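Long-range contacts in annexin (Schistosoma mansoni, PDB 4MDU), which binds acidic phospholipid membranes in a calcium-dependent manner, aggregates liposomes, and takes part in worm reproduction and host-parasite interaction: residues T109-A114 and A147-Q152; K115-A120 and R129-I134; H17-H22 and T245-Y250; T137-E142 and R190-I195; S39-R44 and Q72-S77. All coordinates share one frame; numbering follows the deposited sequence.

How the contacts relate
In this predominantly helical annexin, contacts 1, 2, 4 and 3 adjoin in a continuous group, while contact 5 lies apart in the first repeat, its centre about 22 Å or more from every other. Contacts 1 and 2 share helix 109-122 within the second repeat, their centres about 11 Å apart; along the chain, contact 2 is nested inside the loop closed by contact 1. Contact 4 uses the start of helix 140-156, which contact 1 uses further along, and ties it to the linker that leads toward the third repeat. Contact 3 touches contact 4, with about 12 Å between centres, and brings the N-terminal segment onto the third repeat. Contacts 1 and 5 show one helix crossing in two successive repeats.

Contact 1. Residues T109-A114 and A147-Q152; sequences TPYMLA and ADAYKQ
In the second annexin repeat, helix 140-156 lies across the helices of the bundle, and here it crosses helix 109-122 through the small side chains of A114 and A149. The N-to-C directions of the two short helical segments make 65°, and their axes come within 8.0 Å, a closeness that methyl groups permit. A149 CB fits beside the turn formed by P110 and Y111, 3.6 Å from P110 O and almost as near to the backbone of Y111. In return, the methyl of A114 reaches the other backbone, with CB 3.5 Å from Y150 N, and also touches A149 CB at 4.0 Å.

Larger side chains flank this alanine core. Y111 holds its CG trans to the backbone N (chi1 -170°), which carries the ring along the crossing helix until Q152 CG meets its edge, 4.2 Å from CE2; the Y111 hydroxyl is hydrogen-bonded to D156. The ring of Y150 continues onto L117, Y118 and the calcium-binding residue M121, while its hydroxyl bonds to D169. At the base of that ring, Y150 CD2 comes 3.7 Å from A114 O.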
# COMPACT_ATOMS: atom_id res chain seq x y z
N THR B 109 1.15 14.59 23.17
CA THR B 109 1.24 13.47 22.23
C THR B 109 -0.11 13.00 21.67
O THR B 109 -0.27 12.89 20.46
CB THR B 109 1.93 12.26 22.85
OG1 THR B 109 3.21 12.66 23.33
CG2 THR B 109 2.06 11.16 21.85
N PRO B 110 -1.09 12.71 22.56
CA PRO B 110 -2.38 12.24 22.05
C PRO B 110 -3.07 13.21 21.09
O PRO B 110 -3.68 12.76 20.12
CB PRO B 110 -3.23 12.03 23.32
CG PRO B 110 -2.45 12.68 24.44
CD PRO B 110 -1.01 12.63 24.03
N TYR B 111 -2.98 14.52 21.32
CA TYR B 111 -3.60 15.47 20.38
C TYR B 111 -2.85 15.44 19.05
O TYR B 111 -3.42 15.44 17.94
CB TYR B 111 -3.57 16.88 20.96
CG TYR B 111 -4.38 17.87 20.17
CD1 TYR B 111 -3.80 18.65 19.18
CD2 TYR B 111 -5.74 18.04 20.42
CE1 TYR B 111 -4.55 19.56 18.46
CE2 TYR B 111 -6.49 18.94 19.70
CZ TYR B 111 -5.90 19.70 18.72
OH TYR B 111 -6.66 20.61 18.02
N MET B 112 -1.53 15.41 19.15
CA MET B 112 -0.72 15.33 17.95
C MET B 112 -1.09 14.11 17.11
O MET B 112 -1.27 14.21 15.90
CB MET B 112 0.77 15.33 18.31
CG MET B 112 1.67 15.46 17.10
SD MET B 112 2.27 13.83 16.70
CE MET B 112 3.67 13.86 17.76
N LEU B 113 -1.26 12.96 17.76
CA LEU B 113 -1.61 11.77 17.00
C LEU B 113 -3.02 11.92 16.44
O LEU B 113 -3.29 11.54 15.29
CB LEU B 113 -1.45 10.50 17.84
CG LEU B 113 -0.00 10.22 18.22
CD1 LEU B 113 0.06 8.99 19.11
CD2 LEU B 113 0.87 10.05 16.98
N ALA B 114 -3.92 12.50 17.22
CA ALA B 114 -5.30 12.62 16.74
C ALA B 114 -5.39 13.53 15.51
O ALA B 114 -6.09 13.24 14.56
CB ALA B 114 -6.26 13.09 17.87
N ALA B 147 -8.47 8.82 21.23
CA ALA B 147 -9.87 8.94 20.88
C ALA B 147 -10.46 10.21 21.49
O ALA B 147 -11.18 10.95 20.83
CB ALA B 147 -10.65 7.69 21.32
N ASP B 148 -10.13 10.48 22.74
CA ASP B 148 -10.67 11.67 23.38
C ASP B 148 -10.16 12.90 22.67
O ASP B 148 -10.92 13.81 22.36
CB ASP B 148 -10.30 11.73 24.85
CG ASP B 148 -11.12 10.76 25.69
OD1 ASP B 148 -12.15 10.26 25.18
OD2 ASP B 148 -10.72 10.50 26.85
N ALA B 149 -8.86 12.92 22.43
CA ALA B 149 -8.23 14.08 21.83
C ALA B 149 -8.84 14.32 20.45
O ALA B 149 -9.03 15.47 20.04
CB ALA B 149 -6.73 13.87 21.75
N TYR B 150 -9.16 13.24 19.75
CA TYR B 150 -9.78 13.34 18.44
C TYR B 150 -11.06 14.16 18.51
O TYR B 150 -11.26 15.07 17.70
CB TYR B 150 -10.09 11.96 17.87
CG TYR B 150 -10.38 11.96 16.38
CD1 TYR B 150 -11.68 12.12 15.90
CD2 TYR B 150 -9.35 11.77 15.45
CE1 TYR B 150 -11.95 12.10 14.54
CE2 TYR B 150 -9.60 11.76 14.08
CZ TYR B 150 -10.90 11.93 13.63
OH TYR B 150 -11.14 11.89 12.28
N LYS B 151 -11.93 13.81 19.46
CA LYS B 151 -13.17 14.57 19.66
C LYS B 151 -12.87 16.05 19.85
O LYS B 151 -13.63 16.91 19.40
CB LYS B 151 -14.02 13.98 20.81
CG LYS B 151 -14.61 12.61 20.48
CD LYS B 151 -15.49 12.06 21.60
CE LYS B 151 -16.78 12.86 21.74
NZ LYS B 151 -17.58 12.87 20.48
N GLN B 152 -11.75 16.35 20.49
CA GLN B 152 -11.32 17.73 20.69
C GLN B 152 -10.76 18.36 19.40
O GLN B 152 -10.79 19.58 19.24
CB GLN B 152 -10.29 17.82 21.82
CG GLN B 152 -9.91 19.26 22.18
CD GLN B 152 -11.12 20.11 22.51
OE1 GLN B 152 -12.16 19.61 22.94
NE2 GLN B 152 -11.00 21.41 22.29

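Contact 2. Residues K115-A120 and R129-I134; sequences KSLYYA and RVLIEI
This is a buried, largely apolar contact between two nearly antiparallel neighbouring helices, in which L117, A120 and S116 of helix 109-122 face V130, L131 and I134 of helix 128-136. The axes of the segments run 9.5 Å apart, with 152° between their directions, and branched side chains fill the interval. L117 contributes chiefly its CD2 branch, which meets L131 CD2 at 3.7 Å. The same L117 methyl lies 3.9 Å from I134 CD1, so one branch is shared between residues on successive turns of the other helix.

On one flank, I134 CD1 continues over S116, whose CB is 4.0 Å away. The delta carbon of I134 gets there because CG1 stands opposite the carbonyl carbon (chi1 -69°) and the chain is then extended. Toward the other end, A120 CB touches both V130 CG1 and L131 CD2, each at 3.9 Å. R314 of helix 311-320 touches S116, V130 and I134, and L131 packs on Y178 and L182.

Backbone bonding between A120 and N127 ties the connection. M121, near the end of helix 109-122, binds calcium with G123 and G125: the helix-loop-helix unit that supplies the loop part of an annexin calcium site, which E173 completes.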
# COMPACT_ATOMS: atom_id res chain seq x y z
N LYS B 115 -4.65 14.63 15.52
CA LYS B 115 -4.65 15.51 14.35
C LYS B 115 -4.18 14.77 13.08
O LYS B 115 -4.81 14.87 12.03
CB LYS B 115 -3.80 16.75 14.61
CG LYS B 115 -4.58 18.06 14.50
CD LYS B 115 -3.66 19.27 14.65
CE LYS B 115 -4.42 20.59 14.55
NZ LYS B 115 -3.51 21.77 14.64
N SER B 116 -3.09 14.02 13.18
CA SER B 116 -2.65 13.21 12.04
C SER B 116 -3.70 12.18 11.62
O SER B 116 -3.85 11.90 10.43
CB SER B 116 -1.32 12.50 12.32
OG SER B 116 -0.27 13.43 12.50
N LEU B 117 -4.42 11.60 12.58
CA LEU B 117 -5.46 10.62 12.23
C LEU B 117 -6.55 11.35 11.48
O LEU B 117 -7.04 10.89 10.44
CB LEU B 117 -6.03 9.93 13.48
CG LEU B 117 -5.09 8.93 14.17
CD1 LEU B 117 -5.66 8.50 15.52
CD2 LEU B 117 -4.83 7.72 13.26
N TYR B 118 -6.94 12.50 12.01
CA TYR B 118 -7.94 13.34 11.37
C TYR B 118 -7.58 13.61 9.91
O TYR B 118 -8.39 13.42 9.01
CB TYR B 118 -8.05 14.66 12.13
CG TYR B 118 -8.97 15.65 11.46
CD1 TYR B 118 -8.46 16.66 10.67
CD2 TYR B 118 -10.34 15.56 11.61
CE1 TYR B 118 -9.30 17.57 10.06
CE2 TYR B 118 -11.18 16.45 11.01
CZ TYR B 118 -10.66 17.46 10.24
OH TYR B 118 -11.51 18.35 9.63
N TYR B 119 -6.34 14.05 9.66
CA TYR B 119 -5.94 14.33 8.28
C TYR B 119 -5.87 13.07 7.41
O TYR B 119 -6.19 13.10 6.22
CB TYR B 119 -4.64 15.15 8.24
CG TYR B 119 -4.85 16.59 8.69
CD1 TYR B 119 -5.70 17.43 7.97
CD2 TYR B 119 -4.23 17.10 9.83
CE1 TYR B 119 -5.93 18.74 8.37
CE2 TYR B 119 -4.46 18.43 10.24
CZ TYR B 119 -5.31 19.24 9.49
OH TYR B 119 -5.57 20.55 9.84
N ALA B 120 -5.49 11.96 8.01
CA ALA B 120 -5.40 10.71 7.26
C ALA B 120 -6.76 10.26 6.75
O ALA B 120 -6.86 9.49 5.78
CB ALA B 120 -4.77 9.62 8.13
N ARG B 129 -1.80 3.81 5.60
CA ARG B 129 -0.43 3.64 6.04
C ARG B 129 -0.23 4.35 7.37
O ARG B 129 0.45 3.83 8.28
CB ARG B 129 0.52 4.21 4.99
CG ARG B 129 1.98 4.07 5.34
CD ARG B 129 2.89 4.57 4.21
NE ARG B 129 4.27 4.72 4.67
CZ ARG B 129 5.34 4.75 3.88
NH1 ARG B 129 5.21 4.63 2.57
NH2 ARG B 129 6.55 4.89 4.41
N VAL B 130 -0.82 5.54 7.47
CA VAL B 130 -0.77 6.33 8.69
C VAL B 130 -1.66 5.70 9.79
O VAL B 130 -1.29 5.70 10.97
CB VAL B 130 -1.16 7.81 8.40
CG1 VAL B 130 -1.37 8.59 9.70
CG2 VAL B 130 -0.07 8.48 7.56
N LEU B 131 -2.80 5.14 9.42
CA LEU B 131 -3.66 4.49 10.43
C LEU B 131 -2.93 3.28 11.01
O LEU B 131 -2.84 3.12 12.23
CB LEU B 131 -5.00 4.06 9.84
CG LEU B 131 -5.85 5.11 9.15
CD1 LEU B 131 -7.30 4.58 8.88
CD2 LEU B 131 -5.84 6.37 9.97
N ILE B 132 -2.37 2.44 10.13
CA ILE B 132 -1.58 1.30 10.58
C ILE B 132 -0.42 1.72 11.48
O ILE B 132 -0.22 1.17 12.56
CB ILE B 132 -1.03 0.51 9.41
CG1 ILE B 132 -2.17 -0.06 8.57
CG2 ILE B 132 -0.14 -0.61 9.91
CD1 ILE B 132 -1.73 -0.95 7.44
N GLU B 133 0.35 2.70 11.02
CA GLU B 133 1.53 3.18 11.74
C GLU B 133 1.21 3.66 13.16
O GLU B 133 1.90 3.33 14.13
CB GLU B 133 2.22 4.31 10.95
CG GLU B 133 3.42 4.91 11.70
CD GLU B 133 3.49 6.43 11.60
OE1 GLU B 133 3.45 6.95 10.48
OE2 GLU B 133 3.57 7.09 12.66
N ILE B 134 0.16 4.45 13.27
CA ILE B 134 -0.24 5.02 14.55
C ILE B 134 -0.95 4.01 15.46
O ILE B 134 -0.53 3.79 16.60
CB ILE B 134 -1.13 6.27 14.33
CG1 ILE B 134 -0.28 7.41 13.74
CG2 ILE B 134 -1.78 6.69 15.65
CD1 ILE B 134 -1.04 8.70 13.58

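Contact 3. Residues H17-H22 and T245-Y250; sequences HSFDPH and TPYQLY
P21 and Y250 cross at about a right angle, the proline placing CB over one face of the tyrosine ring in a CH-pi contact. That carbon lies 3.6 Å from the ring centroid, 15° off the normal, and is nearest to Y250 CG. At the far end of the same tyrosine, the imidazole of H22 is tilted, with the two ring planes at 76°, and H22 NE2 gives a weak hydrogen bond of 3.1 Å to Y250 OH; the histidine is poorly ordered.

Y247, one turn earlier, is directed instead at F19. With CG opposite the carbonyl carbon (chi1 -43°), its ring reaches across so that Y247 OH lies at the edge of the F19 ring, 3.7 Å from F19 CD2. Y247 CE1 lies 3.3 Å from F19 O. The N-terminal region of this annexin, in the loop leading to helix 38-48, is thereby laid against the start of helix 246-260 in the third repeat. Waters help: one molecule donates to F19 O and is also hydrogen-bonded to Y247 OH, and another donates to both P21 O and Y247 O. T245 N-caps the helix, its OG1 accepting a nearly straight 3.1 Å bond from Q248 N.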
# COMPACT_ATOMS: atom_id res chain seq x y z
N HIS B 17 5.27 -0.88 26.39
CA HIS B 17 6.20 -0.72 25.25
C HIS B 17 7.67 -0.78 25.64
O HIS B 17 8.55 -0.74 24.77
CB HIS B 17 5.99 0.63 24.54
CG HIS B 17 4.57 0.90 24.14
ND1 HIS B 17 3.96 0.28 23.08
CD2 HIS B 17 3.65 1.75 24.66
CE1 HIS B 17 2.73 0.73 22.95
NE2 HIS B 17 2.51 1.62 23.91
N SER B 18 7.95 -0.89 26.93
CA SER B 18 9.25 -0.55 27.47
C SER B 18 10.29 -1.66 27.43
O SER B 18 11.48 -1.38 27.54
CB SER B 18 9.10 -0.07 28.91
OG SER B 18 8.84 1.32 28.94
N PHE B 19 9.85 -2.90 27.27
CA PHE B 19 10.79 -4.01 27.30
C PHE B 19 10.75 -4.81 26.00
O PHE B 19 9.68 -5.00 25.42
CB PHE B 19 10.48 -4.92 28.48
CG PHE B 19 10.49 -4.22 29.80
CD1 PHE B 19 11.66 -4.11 30.53
CD2 PHE B 19 9.34 -3.66 30.31
CE1 PHE B 19 11.68 -3.46 31.76
CE2 PHE B 19 9.34 -3.01 31.53
CZ PHE B 19 10.52 -2.91 32.26
N ASP B 20 11.91 -5.26 25.55
CA ASP B 20 11.98 -6.10 24.36
C ASP B 20 11.40 -7.49 24.66
O ASP B 20 11.02 -7.77 25.80
CB ASP B 20 13.41 -6.19 23.82
CG ASP B 20 14.34 -6.98 24.72
OD1 ASP B 20 15.57 -6.78 24.61
OD2 ASP B 20 13.87 -7.78 25.54
N PRO B 21 11.33 -8.36 23.64
CA PRO B 21 10.72 -9.68 23.83
C PRO B 21 11.38 -10.49 24.96
O PRO B 21 10.71 -11.30 25.61
CB PRO B 21 10.96 -10.37 22.49
CG PRO B 21 10.98 -9.23 21.51
CD PRO B 21 11.70 -8.12 22.24
N HIS B 22 12.66 -10.24 25.19
CA HIS B 22 13.44 -10.98 26.17
C HIS B 22 13.49 -10.30 27.53
O HIS B 22 14.20 -10.76 28.41
CB HIS B 22 14.86 -11.21 25.66
CG HIS B 22 14.90 -11.95 24.36
ND1 HIS B 22 15.30 -11.36 23.18
CD2 HIS B 22 14.57 -13.23 24.05
CE1 HIS B 22 15.22 -12.25 22.20
NE2 HIS B 22 14.78 -13.39 22.71
N THR B 245 -0.47 -9.29 24.23
CA THR B 245 0.54 -8.32 24.54
C THR B 245 1.80 -8.62 23.71
O THR B 245 1.98 -9.73 23.22
CB THR B 245 0.90 -8.35 26.02
OG1 THR B 245 1.71 -9.51 26.27
CG2 THR B 245 -0.38 -8.39 26.88
N PRO B 246 2.69 -7.62 23.57
CA PRO B 246 3.86 -7.93 22.74
C PRO B 246 4.61 -9.15 23.29
O PRO B 246 5.06 -9.98 22.51
CB PRO B 246 4.70 -6.65 22.86
CG PRO B 246 3.70 -5.58 23.19
CD PRO B 246 2.72 -6.26 24.11
N TYR B 247 4.68 -9.28 24.60
CA TYR B 247 5.38 -10.41 25.22
C TYR B 247 4.74 -11.76 24.88
O TYR B 247 5.42 -12.70 24.45
CB TYR B 247 5.53 -10.18 26.72
CG TYR B 247 5.93 -8.75 27.02
CD1 TYR B 247 7.25 -8.34 26.87
CD2 TYR B 247 4.98 -7.81 27.38
CE1 TYR B 247 7.62 -7.02 27.10
CE2 TYR B 247 5.34 -6.49 27.62
CZ TYR B 247 6.66 -6.11 27.47
OH TYR B 247 7.03 -4.80 27.70
N GLN B 248 3.41 -11.83 25.04
CA GLN B 248 2.64 -13.03 24.68
C GLN B 248 2.77 -13.40 23.19
O GLN B 248 2.85 -14.58 22.86
CB GLN B 248 1.16 -12.84 25.04
CG GLN B 248 0.28 -14.06 24.80
CD GLN B 248 0.66 -15.24 25.68
OE1 GLN B 248 1.20 -15.07 26.77
NE2 GLN B 248 0.40 -16.45 25.19
N LEU B 249 2.78 -12.39 22.31
CA LEU B 249 2.88 -12.62 20.87
C LEU B 249 4.21 -13.25 20.53
O LEU B 249 4.30 -14.16 19.71
CB LEU B 249 2.77 -11.31 20.09
CG LEU B 249 1.45 -11.08 19.39
CD1 LEU B 249 1.50 -9.80 18.59
CD2 LEU B 249 1.16 -12.27 18.51
N TYR B 250 5.25 -12.75 21.17
CA TYR B 250 6.56 -13.30 20.97
C TYR B 250 6.57 -14.79 21.33
O TYR B 250 6.91 -15.65 20.51
CB TYR B 250 7.59 -12.56 21.80
CG TYR B 250 8.95 -13.14 21.58
CD1 TYR B 250 9.63 -12.92 20.39
CD2 TYR B 250 9.55 -13.94 22.53
CE1 TYR B 250 10.88 -13.46 20.16
CE2 TYR B 250 10.80 -14.49 22.31
CZ TYR B 250 11.47 -14.24 21.13
OH TYR B 250 12.72 -14.78 20.91
O HOH W 1 7.41 -3.68 24.64
O HOH W 2 8.20 -13.41 25.50

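Contact 4. Residues T137-E142 and R190-I195; sequences TLWNDE and RDDIPI
L138 meets R190 where the start of helix 140-156, in the second annexin repeat, joins the linker that runs on toward the third. L138 O lies at the edge of the arginine guanidinium, in its plane, and accepts a weak bond from R190 NH1 at 3.0 Å.

W139 follows at the N-cap position. Its backbone N donates to the carboxylate of E142, the half of a capping box that a tryptophan can enter. Its indole carries the guanidinium of R190 stacked flat on one face, centres 3.9 Å apart and planes at 19°. A bend at chi3 (86°) folds the group onto the ring, with R190 CD over the six-membered part, while NE bonds to C242 O. In the ring plane, W139 NE1 donates to D191 O at 2.8 Å, which, with the stack, helps to fix the rotation of the indole.

N140 then uses both ends of its amide on the R190 backbone: OD1 accepts from R190 N at 2.9 Å on an in-plane lone pair, and ND2 donates to R190 O at 2.6 Å. N140 ND2 also bonds weakly to D192 OD1 and OD2, each 3.2 Å away, the carboxylate plane almost perpendicular to the amide.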
# COMPACT_ATOMS: atom_id res chain seq x y z
N THR B 137 0.94 1.37 17.34
CA THR B 137 1.78 1.81 18.45
C THR B 137 1.03 2.26 19.71
O THR B 137 1.65 2.75 20.66
CB THR B 137 2.72 2.95 18.02
OG1 THR B 137 1.93 4.13 17.78
CG2 THR B 137 3.47 2.58 16.76
N LEU B 138 -0.29 2.11 19.74
CA LEU B 138 -1.04 2.56 20.91
C LEU B 138 -1.62 1.40 21.70
O LEU B 138 -2.35 0.57 21.14
CB LEU B 138 -2.17 3.52 20.51
CG LEU B 138 -1.73 4.82 19.82
CD1 LEU B 138 -2.93 5.54 19.22
CD2 LEU B 138 -0.99 5.72 20.81
N TRP B 139 -1.34 1.35 22.99
CA TRP B 139 -2.05 0.40 23.82
C TRP B 139 -3.35 1.00 24.36
O TRP B 139 -3.69 2.15 24.06
CB TRP B 139 -1.16 -0.19 24.93
CG TRP B 139 -1.44 -1.65 25.10
CD1 TRP B 139 -2.13 -2.26 26.12
CD2 TRP B 139 -1.07 -2.71 24.18
NE1 TRP B 139 -2.19 -3.61 25.90
CE2 TRP B 139 -1.56 -3.91 24.72
CE3 TRP B 139 -0.37 -2.74 22.97
CZ2 TRP B 139 -1.36 -5.15 24.10
CZ3 TRP B 139 -0.17 -3.97 22.35
CH2 TRP B 139 -0.67 -5.16 22.92
N ASN B 140 -4.09 0.22 25.13
CA ASN B 140 -5.47 0.56 25.47
C ASN B 140 -5.71 1.98 25.97
O ASN B 140 -6.55 2.71 25.44
CB ASN B 140 -6.05 -0.48 26.45
CG ASN B 140 -6.22 -1.85 25.80
OD1 ASN B 140 -6.32 -1.96 24.58
ND2 ASN B 140 -6.23 -2.90 26.63
N ASP B 141 -5.00 2.36 27.02
CA ASP B 141 -5.17 3.67 27.64
C ASP B 141 -4.72 4.81 26.72
O ASP B 141 -5.32 5.89 26.71
CB ASP B 141 -4.42 3.71 28.96
CG ASP B 141 -5.09 2.85 30.02
OD1 ASP B 141 -6.32 2.73 29.94
OD2 ASP B 141 -4.41 2.30 30.90
N GLU B 142 -3.66 4.57 25.96
CA GLU B 142 -3.17 5.57 25.02
C GLU B 142 -4.20 5.78 23.94
O GLU B 142 -4.51 6.92 23.57
CB GLU B 142 -1.83 5.10 24.43
CG GLU B 142 -0.79 4.95 25.54
CD GLU B 142 0.47 4.20 25.12
OE1 GLU B 142 0.37 3.29 24.27
OE2 GLU B 142 1.56 4.52 25.65
N ARG B 190 -7.30 -4.64 24.07
CA ARG B 190 -6.20 -5.60 23.94
C ARG B 190 -5.87 -6.13 25.34
O ARG B 190 -6.20 -5.48 26.34
CB ARG B 190 -4.98 -4.92 23.30
CG ARG B 190 -5.33 -4.12 22.04
CD ARG B 190 -4.19 -3.22 21.54
NE ARG B 190 -3.31 -3.98 20.68
CZ ARG B 190 -2.33 -3.48 19.93
NH1 ARG B 190 -2.07 -2.17 19.89
NH2 ARG B 190 -1.62 -4.33 19.21
N ASP B 191 -5.23 -7.29 25.43
CA ASP B 191 -4.83 -7.80 26.74
C ASP B 191 -3.96 -6.80 27.45
O ASP B 191 -3.14 -6.13 26.83
CB ASP B 191 -4.05 -9.11 26.63
CG ASP B 191 -4.85 -10.21 25.97
OD1 ASP B 191 -6.09 -10.07 25.82
OD2 ASP B 191 -4.22 -11.22 25.58
N ASP B 192 -4.12 -6.73 28.76
CA ASP B 192 -3.34 -5.84 29.59
C ASP B 192 -2.39 -6.60 30.50
O ASP B 192 -2.54 -7.80 30.74
CB ASP B 192 -4.27 -4.98 30.46
CG ASP B 192 -4.89 -3.83 29.69
OD1 ASP B 192 -4.13 -3.05 29.06
OD2 ASP B 192 -6.14 -3.72 29.71
N ILE B 193 -1.39 -5.89 31.01
CA ILE B 193 -0.55 -6.37 32.08
C ILE B 193 -0.47 -5.24 33.08
O ILE B 193 -0.14 -4.11 32.73
CB ILE B 193 0.87 -6.69 31.61
CG1 ILE B 193 0.85 -7.82 30.56
CG2 ILE B 193 1.76 -7.05 32.80
CD1 ILE B 193 2.12 -7.85 29.67
N PRO B 194 -0.80 -5.54 34.34
CA PRO B 194 -0.83 -4.46 35.33
C PRO B 194 0.57 -3.90 35.57
O PRO B 194 1.57 -4.63 35.57
CB PRO B 194 -1.38 -5.15 36.58
CG PRO B 194 -1.17 -6.60 36.35
CD PRO B 194 -1.22 -6.84 34.88
N ILE B 195 0.63 -2.59 35.76
CA ILE B 195 1.89 -1.88 35.90
C ILE B 195 2.89 -2.59 36.80
O ILE B 195 4.05 -2.79 36.44
CB ILE B 195 1.67 -0.46 36.42
CG1 ILE B 195 1.18 0.44 35.29
CG2 ILE B 195 2.95 0.08 37.01
CD1 ILE B 195 1.08 1.92 35.66
O HOH W 3 -3.42 0.25 28.78

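Contact 5. Residues S39-R44 and Q72-S77; sequences SADAER and QEICQS
Helical segments S39-R44 and Q72-S77 cross at 70°, their axes 8.3 Å apart at closest approach, and S39 and A42 come nearest by CA to S77 and I74. At one end of the crossing, S77 turns its hydroxyl directly at the backbone of the other helix: with OG trans to its own N (chi1 172°), it sits 3.1 Å from S39 CA. S77 OG also lies 3.8 Å from A42 CB, so an oxygen is packed against carbon here. The angle at S39 N is too poor for a bond to that hydroxyl.

The pair joins helix 38-48 to helix 68-82 in the first annexin repeat, where the later helix lies across the end of the bundle, as helix 140-156 does in the second. I74 is the main apolar side chain of the contact, and its branches divide the work. I74 CD1 rests against D41 CB at 3.6 Å and also approaches D41 OD2, whereas I74 CG2 lies 4.0 Å from A42 N. F36, L45 and I62 also pack on I74. The D41 carboxylate has two salt-bridge partners: R66 at OD2, and R44 of the same helical segment, whose NH1 lies 3.1 Å from D41 OD1.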
# COMPACT_ATOMS: atom_id res chain seq x y z
N SER B 39 9.83 25.60 35.20
CA SER B 39 9.93 27.06 35.19
C SER B 39 11.24 27.54 34.60
O SER B 39 11.25 28.50 33.83
CB SER B 39 9.74 27.63 36.59
OG SER B 39 10.51 26.91 37.53
N ALA B 40 12.34 26.88 34.95
CA ALA B 40 13.64 27.28 34.41
C ALA B 40 13.67 27.16 32.89
O ALA B 40 14.19 28.03 32.20
CB ALA B 40 14.75 26.45 35.03
N ASP B 41 13.10 26.08 32.37
CA ASP B 41 13.02 25.91 30.92
C ASP B 41 12.11 26.96 30.30
O ASP B 41 12.44 27.54 29.26
CB ASP B 41 12.54 24.50 30.58
CG ASP B 41 13.64 23.48 30.69
OD1 ASP B 41 14.80 23.87 30.47
OD2 ASP B 41 13.34 22.31 30.99
N ALA B 42 10.97 27.18 30.94
CA ALA B 42 10.05 28.24 30.54
C ALA B 42 10.79 29.57 30.41
O ALA B 42 10.68 30.25 29.39
CB ALA B 42 8.89 28.37 31.54
N GLU B 43 11.53 29.94 31.45
CA GLU B 43 12.28 31.19 31.45
C GLU B 43 13.20 31.24 30.25
O GLU B 43 13.20 32.21 29.49
CB GLU B 43 13.12 31.35 32.72
CG GLU B 43 12.37 31.92 33.92
CD GLU B 43 13.30 32.37 35.04
OE1 GLU B 43 14.54 32.27 34.87
OE2 GLU B 43 12.80 32.83 36.09
N ARG B 44 13.98 30.18 30.07
CA ARG B 44 14.94 30.11 28.98
C ARG B 44 14.28 30.24 27.61
O ARG B 44 14.78 30.96 26.74
CB ARG B 44 15.80 28.84 29.06
CG ARG B 44 16.74 28.83 30.25
CD ARG B 44 17.73 27.68 30.17
NE ARG B 44 18.32 27.37 31.47
CZ ARG B 44 17.90 26.38 32.26
NH1 ARG B 44 16.90 25.60 31.87
NH2 ARG B 44 18.49 26.17 33.43
N GLN B 72 4.91 19.48 28.08
CA GLN B 72 3.63 19.95 28.60
C GLN B 72 3.79 20.63 29.95
O GLN B 72 3.17 21.67 30.20
CB GLN B 72 2.64 18.78 28.67
CG GLN B 72 2.36 18.19 27.29
CD GLN B 72 1.86 19.24 26.32
OE1 GLN B 72 0.78 19.79 26.50
NE2 GLN B 72 2.64 19.54 25.29
N GLU B 73 4.63 20.08 30.81
CA GLU B 73 4.96 20.77 32.05
C GLU B 73 5.49 22.15 31.74
O GLU B 73 5.22 23.10 32.47
CB GLU B 73 6.00 20.00 32.85
CG GLU B 73 5.46 18.81 33.57
CD GLU B 73 5.45 19.03 35.06
OE1 GLU B 73 6.44 18.64 35.73
OE2 GLU B 73 4.46 19.60 35.57
N ILE B 74 6.25 22.26 30.65
CA ILE B 74 6.83 23.55 30.31
C ILE B 74 5.76 24.52 29.80
O ILE B 74 5.74 25.68 30.20
CB ILE B 74 7.97 23.43 29.28
CG1 ILE B 74 9.12 22.62 29.87
CG2 ILE B 74 8.46 24.82 28.85
CD1 ILE B 74 10.25 22.37 28.90
N CYS B 75 4.88 24.03 28.93
CA CYS B 75 3.74 24.81 28.47
C CYS B 75 2.99 25.44 29.66
O CYS B 75 2.75 26.65 29.68
CB CYS B 75 2.76 23.93 27.68
SG CYS B 75 3.34 23.46 26.05
N GLN B 76 2.64 24.61 30.63
CA GLN B 76 1.89 25.06 31.79
C GLN B 76 2.65 26.14 32.54
O GLN B 76 2.13 27.23 32.81
CB GLN B 76 1.59 23.89 32.72
CG GLN B 76 0.84 24.28 33.98
CD GLN B 76 0.81 23.18 35.02
OE1 GLN B 76 1.86 22.65 35.41
NE2 GLN B 76 -0.38 22.83 35.48
N SER B 77 3.90 25.85 32.88
CA SER B 77 4.71 26.76 33.65
C SER B 77 4.82 28.11 32.94
O SER B 77 4.64 29.16 33.55
CB SER B 77 6.10 26.17 33.90
OG SER B 77 6.95 27.13 34.50